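Local structure of VP2 (Primate bocaparvovirus 1, 7L0Y) at residues A[81-85]-A[86-90]; A[135-139]-A[140-144]. The protein self-assembles with its size variants, 60 copies in all, into the T=1 icosahedral capsid of a parvovirus. All blocks are in the same frame, centred on the assembly; numbering follows the deposited sequence.

Interaction 1. Residues A[81-85]-A[86-90]; sequences CHFSP and QDWQR
Phe83 and Trp88 meet across the start of helix 85-94 in a hydrophobic staple, the residue before the N-cap packing against the fourth residue of the helix. The cap is Ser84. Its OG lies between the backbone N and the carbonyl carbon (chi1 66°), which brings it under the open end of the helix, where it accepts from Asp87 N at 3.1 Å with a nearly straight N-H...O angle of 161°. Ser84 O then takes Trp88 N at 2.8 Å, and Pro85 O takes Gln89 N at 3.0 Å, so regular i to i+4 bonding sets in directly behind the cap.

The Phe83 side chain can be followed outward. Its CB lies 4.0 Å from Trp88 CB, and Phe83 CG is 4.0 Å from Trp88 CE3. Past CG the ring divides its contacts: Phe83 CD2 touches Trp88 CE3 at 3.9 Å, while CD1 turns to the neighbouring helical residue. The indole directs an edge toward the phenyl face, with the phenyl and six-membered ring centroids 5.7 Å apart and the planes at 65°, an offset edge-to-face pair. The phenyl ring also meets Trp458 and Thr33, so the staple rests on strands 446-462 and 30-42.

Polar ends lead out of the turn. Trp88 NE1 donates to Met509 O, fixing the indole from its far side, and Asp87 OD2 bonds to Ser24 OG. A neighbouring subunit covers the same helix end: its Trp468 packs on Ser84 and Pro85, and its Glu471 O receives Gln89 NE2. On the helical side, Asp87 CB abuts the edge of the phenyl ring, near its plane, 4.1 Å from Phe83 CD1.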
loop_
_atom_site.group_PDB
_atom_site.type_symbol
_atom_site.label_atom_id
_atom_site.label_comp_id
_atom_site.label_asym_id
_atom_site.label_seq_id
_atom_site.Cartn_x
_atom_site.Cartn_y
_atom_site.Cartn_z
ATOM N N CYS A 81 80.503 -3.964 62.028
ATOM C CA CYS A 81 80.228 -4.706 60.811
ATOM C C CYS A 81 79.579 -3.824 59.754
ATOM O O CYS A 81 80.028 -3.786 58.606
ATOM C CB CYS A 81 79.331 -5.893 61.163
ATOM S SG CYS A 81 78.768 -6.918 59.817
ATOM N N HIS A 82 78.512 -3.127 60.120
ATOM C CA HIS A 82 77.639 -2.483 59.158
ATOM C C HIS A 82 77.900 -1.002 58.934
ATOM O O HIS A 82 77.357 -0.441 57.984
ATOM C CB HIS A 82 76.199 -2.683 59.611
ATOM C CG HIS A 82 75.873 -4.113 59.878
ATOM N ND1 HIS A 82 75.756 -5.046 58.876
ATOM C CD2 HIS A 82 75.706 -4.783 61.039
ATOM C CE1 HIS A 82 75.495 -6.226 59.406
ATOM N NE2 HIS A 82 75.456 -6.092 60.717
ATOM N N PHE A 83 78.705 -0.353 59.756
ATOM C CA PHE A 83 78.883 1.087 59.673
ATOM C C PHE A 83 80.358 1.426 59.711
ATOM O O PHE A 83 81.091 0.940 60.572
ATOM C CB PHE A 83 78.177 1.823 60.819
ATOM C CG PHE A 83 76.688 1.743 60.774
ATOM C CD1 PHE A 83 75.961 2.615 60.002
ATOM C CD2 PHE A 83 76.010 0.805 61.522
ATOM C CE1 PHE A 83 74.590 2.535 59.966
ATOM C CE2 PHE A 83 74.647 0.730 61.485
ATOM C CZ PHE A 83 73.937 1.592 60.709
ATOM N N SER A 84 80.788 2.251 58.776
ATOM C CA SER A 84 82.094 2.847 58.903
ATOM C C SER A 84 82.072 3.830 60.060
ATOM O O SER A 84 81.011 4.278 60.487
ATOM C CB SER A 84 82.499 3.546 57.612
ATOM O OG SER A 84 81.686 4.659 57.322
ATOM N N PRO A 85 83.233 4.161 60.609
ATOM C CA PRO A 85 83.261 5.195 61.650
ATOM C C PRO A 85 82.625 6.499 61.206
ATOM O O PRO A 85 81.988 7.181 62.010
ATOM C CB PRO A 85 84.758 5.347 61.925
ATOM C CG PRO A 85 85.327 4.066 61.529
ATOM C CD PRO A 85 84.557 3.568 60.385
ATOM N N GLN A 86 82.787 6.859 59.937
ATOM C CA GLN A 86 82.117 8.027 59.389
ATOM C C GLN A 86 80.607 7.869 59.437
ATOM O O GLN A 86 79.889 8.755 59.903
ATOM C CB GLN A 86 82.580 8.243 57.955
ATOM C CG GLN A 86 81.988 9.435 57.260
ATOM C CD GLN A 86 82.394 10.726 57.902
ATOM O OE1 GLN A 86 81.596 11.385 58.556
ATOM N NE2 GLN A 86 83.658 11.077 57.754
ATOM N N ASP A 87 80.110 6.742 58.943
ATOM C CA ASP A 87 78.675 6.530 58.880
ATOM C C ASP A 87 78.078 6.393 60.268
ATOM O O ASP A 87 76.950 6.827 60.510
ATOM C CB ASP A 87 78.384 5.301 58.035
ATOM C CG ASP A 87 78.713 5.518 56.578
ATOM O OD1 ASP A 87 78.861 6.685 56.162
ATOM O OD2 ASP A 87 78.824 4.519 55.838
ATOM N N TRP A 88 78.822 5.794 61.191
ATOM C CA TRP A 88 78.347 5.694 62.560
ATOM C C TRP A 88 78.264 7.064 63.211
ATOM O O TRP A 88 77.303 7.363 63.923
ATOM C CB TRP A 88 79.264 4.780 63.360
ATOM C CG TRP A 88 78.832 4.628 64.762
ATOM C CD1 TRP A 88 79.346 5.250 65.841
ATOM C CD2 TRP A 88 77.786 3.789 65.240
ATOM N NE1 TRP A 88 78.690 4.861 66.967
ATOM C CE2 TRP A 88 77.723 3.958 66.623
ATOM C CE3 TRP A 88 76.900 2.904 64.628
ATOM C CZ2 TRP A 88 76.810 3.280 67.412
ATOM C CZ3 TRP A 88 75.998 2.234 65.410
ATOM C CH2 TRP A 88 75.958 2.423 66.786
ATOM N N GLN A 89 79.278 7.897 62.992
ATOM C CA GLN A 89 79.238 9.273 63.468
ATOM C C GLN A 89 78.001 9.984 62.959
ATOM O O GLN A 89 77.305 10.662 63.713
ATOM C CB GLN A 89 80.472 10.025 62.993
ATOM C CG GLN A 89 80.700 11.356 63.671
ATOM C CD GLN A 89 81.722 12.178 62.944
ATOM O OE1 GLN A 89 82.115 11.833 61.840
ATOM N NE2 GLN A 89 82.195 13.239 63.568
ATOM N N ARG A 90 77.720 9.843 61.674
ATOM C CA ARG A 90 76.583 10.532 61.095
ATOM C C ARG A 90 75.280 10.002 61.662
ATOM O O ARG A 90 74.329 10.758 61.866
ATOM C CB ARG A 90 76.614 10.381 59.584
ATOM C CG ARG A 90 75.634 11.250 58.891
ATOM C CD ARG A 90 75.842 11.154 57.432
ATOM N NE ARG A 90 75.138 12.210 56.740
ATOM C CZ ARG A 90 75.321 12.493 55.465
ATOM N NH1 ARG A 90 76.174 11.777 54.755
ATOM N NH2 ARG A 90 74.661 13.493 54.905
#

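Interaction 2. Residues A[135-139]-A[140-144]; sequences FCDGE and HAYPN
The Asp137 carboxylate spans the turn that follows its strand, each oxygen accepting a different backbone N-H. OD1 receives Ala141 N at 3.1 Å, and OD2 receives Tyr142 N at 3.0 Å with a more bent N-H...O angle of 140°. Both oxygens use their syn lone pairs, a two-pronged grip that fixes the rotation of the carboxylate. With CG trans to the Asp137 backbone N (chi1 -173°), the acid reaches into the turn. A carboxylate thus closes the strand's exit in the parvovirus jelly roll.

Tyr142 lies against the same group. Its CB is 3.3 Å and its CD2 3.4 Å from Asp137 OD2, which sits at the edge of the phenol ring near the ring plane; carboxylate and ring planes stand 74° apart. A looser apolar contact follows, Phe135 CE1 to Tyr142 CE2 at 4.5 Å.

The backbone at His140, in the left-handed helical region, turns the chain so that the Ala141 and Tyr142 N-H groups face the acid. The His140 ring folds over the turn, with Gly138 C and Asp137 O on one face. Tyr142 OH bonds to Leu201 O, and Lys466 of a neighbouring subunit packs on Ala141 and Tyr142. Phe135 stacks on His207 and meets Trp71 edge-to-face. Backbone bonds from Phe135 to Phe426 and from Asp137 to Thr424 hold strand 132-137 against strand 424-429, while Tyr142 leans on Tyr167 of strand 161-169.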
loop_
_atom_site.group_PDB
_atom_site.type_symbol
_atom_site.label_atom_id
_atom_site.label_comp_id
_atom_site.label_asym_id
_atom_site.label_seq_id
_atom_site.Cartn_x
_atom_site.Cartn_y
_atom_site.Cartn_z
ATOM N N PHE A 135 73.482 -23.358 54.440
ATOM C CA PHE A 135 72.089 -23.158 54.780
ATOM C C PHE A 135 72.017 -22.167 55.921
ATOM O O PHE A 135 72.942 -22.047 56.723
ATOM C CB PHE A 135 71.389 -24.465 55.156
ATOM C CG PHE A 135 71.778 -24.989 56.485
ATOM C CD1 PHE A 135 70.964 -24.786 57.577
ATOM C CD2 PHE A 135 72.977 -25.624 56.661
ATOM C CE1 PHE A 135 71.318 -25.247 58.799
ATOM C CE2 PHE A 135 73.333 -26.083 57.882
ATOM C CZ PHE A 135 72.503 -25.895 58.950
ATOM N N CYS A 136 70.910 -21.449 55.968
ATOM C CA CYS A 136 70.581 -20.566 57.067
ATOM C C CYS A 136 69.646 -21.314 57.996
ATOM O O CYS A 136 68.735 -22.006 57.537
ATOM C CB CYS A 136 69.932 -19.282 56.552
ATOM S SG CYS A 136 69.510 -18.033 57.779
ATOM N N ASP A 137 69.869 -21.186 59.289
ATOM C CA ASP A 137 68.943 -21.725 60.268
ATOM C C ASP A 137 68.109 -20.542 60.739
ATOM O O ASP A 137 68.523 -19.787 61.616
ATOM C CB ASP A 137 69.712 -22.379 61.409
ATOM C CG ASP A 137 68.818 -23.102 62.389
ATOM O OD1 ASP A 137 67.615 -23.267 62.112
ATOM O OD2 ASP A 137 69.321 -23.476 63.462
ATOM N N GLY A 138 66.907 -20.416 60.191
ATOM C CA GLY A 138 66.065 -19.288 60.517
ATOM C C GLY A 138 65.015 -19.665 61.528
ATOM O O GLY A 138 64.450 -18.815 62.218
ATOM N N GLU A 139 64.762 -20.961 61.623
ATOM C CA GLU A 139 63.866 -21.503 62.623
ATOM C C GLU A 139 64.526 -21.611 63.978
ATOM O O GLU A 139 63.832 -21.860 64.966
ATOM C CB GLU A 139 63.382 -22.877 62.182
ATOM C CG GLU A 139 62.532 -22.863 60.938
ATOM C CD GLU A 139 62.218 -24.262 60.457
ATOM O OE1 GLU A 139 62.853 -25.212 60.960
ATOM O OE2 GLU A 139 61.336 -24.413 59.585
ATOM N N HIS A 140 65.841 -21.425 64.038
ATOM C CA HIS A 140 66.609 -21.630 65.256
ATOM C C HIS A 140 66.365 -23.029 65.800
ATOM O O HIS A 140 66.200 -23.241 66.999
ATOM C CB HIS A 140 66.289 -20.550 66.280
ATOM C CG HIS A 140 66.523 -19.169 65.764
ATOM N ND1 HIS A 140 67.784 -18.669 65.527
ATOM C CD2 HIS A 140 65.658 -18.196 65.395
ATOM C CE1 HIS A 140 67.687 -17.440 65.055
ATOM N NE2 HIS A 140 66.408 -17.130 64.963
ATOM N N ALA A 141 66.337 -23.991 64.883
ATOM C CA ALA A 141 66.141 -25.389 65.214
ATOM C C ALA A 141 67.402 -26.040 65.747
ATOM O O ALA A 141 67.337 -27.151 66.273
ATOM C CB ALA A 141 65.647 -26.138 63.981
ATOM N N TYR A 142 68.529 -25.377 65.631
ATOM C CA TYR A 142 69.799 -25.858 66.117
ATOM C C TYR A 142 70.346 -24.904 67.159
ATOM O O TYR A 142 69.919 -23.750 67.240
ATOM C CB TYR A 142 70.795 -25.997 64.962
ATOM C CG TYR A 142 70.427 -27.071 63.983
ATOM C CD1 TYR A 142 70.785 -28.385 64.213
ATOM C CD2 TYR A 142 69.726 -26.776 62.829
ATOM C CE1 TYR A 142 70.457 -29.367 63.335
ATOM C CE2 TYR A 142 69.397 -27.755 61.939
ATOM C CZ TYR A 142 69.769 -29.053 62.195
ATOM O OH TYR A 142 69.448 -30.056 61.319
ATOM N N PRO A 143 71.264 -25.363 68.006
ATOM C CA PRO A 143 71.903 -24.451 68.960
ATOM C C PRO A 143 72.488 -23.246 68.254
ATOM O O PRO A 143 73.014 -23.350 67.146
ATOM C CB PRO A 143 72.993 -25.315 69.588
ATOM C CG PRO A 143 72.489 -26.686 69.451
ATOM C CD PRO A 143 71.727 -26.747 68.185
ATOM N N ASN A 144 72.374 -22.088 68.893
ATOM C CA ASN A 144 72.888 -20.869 68.292
ATOM C C ASN A 144 74.386 -20.981 68.069
ATOM O O ASN A 144 75.121 -21.492 68.916
ATOM C CB ASN A 144 72.583 -19.662 69.168
ATOM C CG ASN A 144 73.175 -19.789 70.541
ATOM O OD1 ASN A 144 73.413 -20.892 71.018
ATOM N ND2 ASN A 144 73.470 -18.661 71.163
#

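How the interactions relate
From the N terminus the chain first reaches interaction 1, which closes the bend from the short helix 79-82 into helix 85-94. It then runs through strands 95-118 and 121-126 into strand 132-137, where interaction 2 closes the turn leading toward strand 161-169. The two are in series, neither nested nor crossed, with centres 29 Å apart and nearest atoms about 13 Å apart. Residues 81-90 pack on strands 30-42 and 446-462, whereas 135-144 adjoin 424-429 and 161-169. Both also border other subunits, partly through residues of the likely nuclear localization signal.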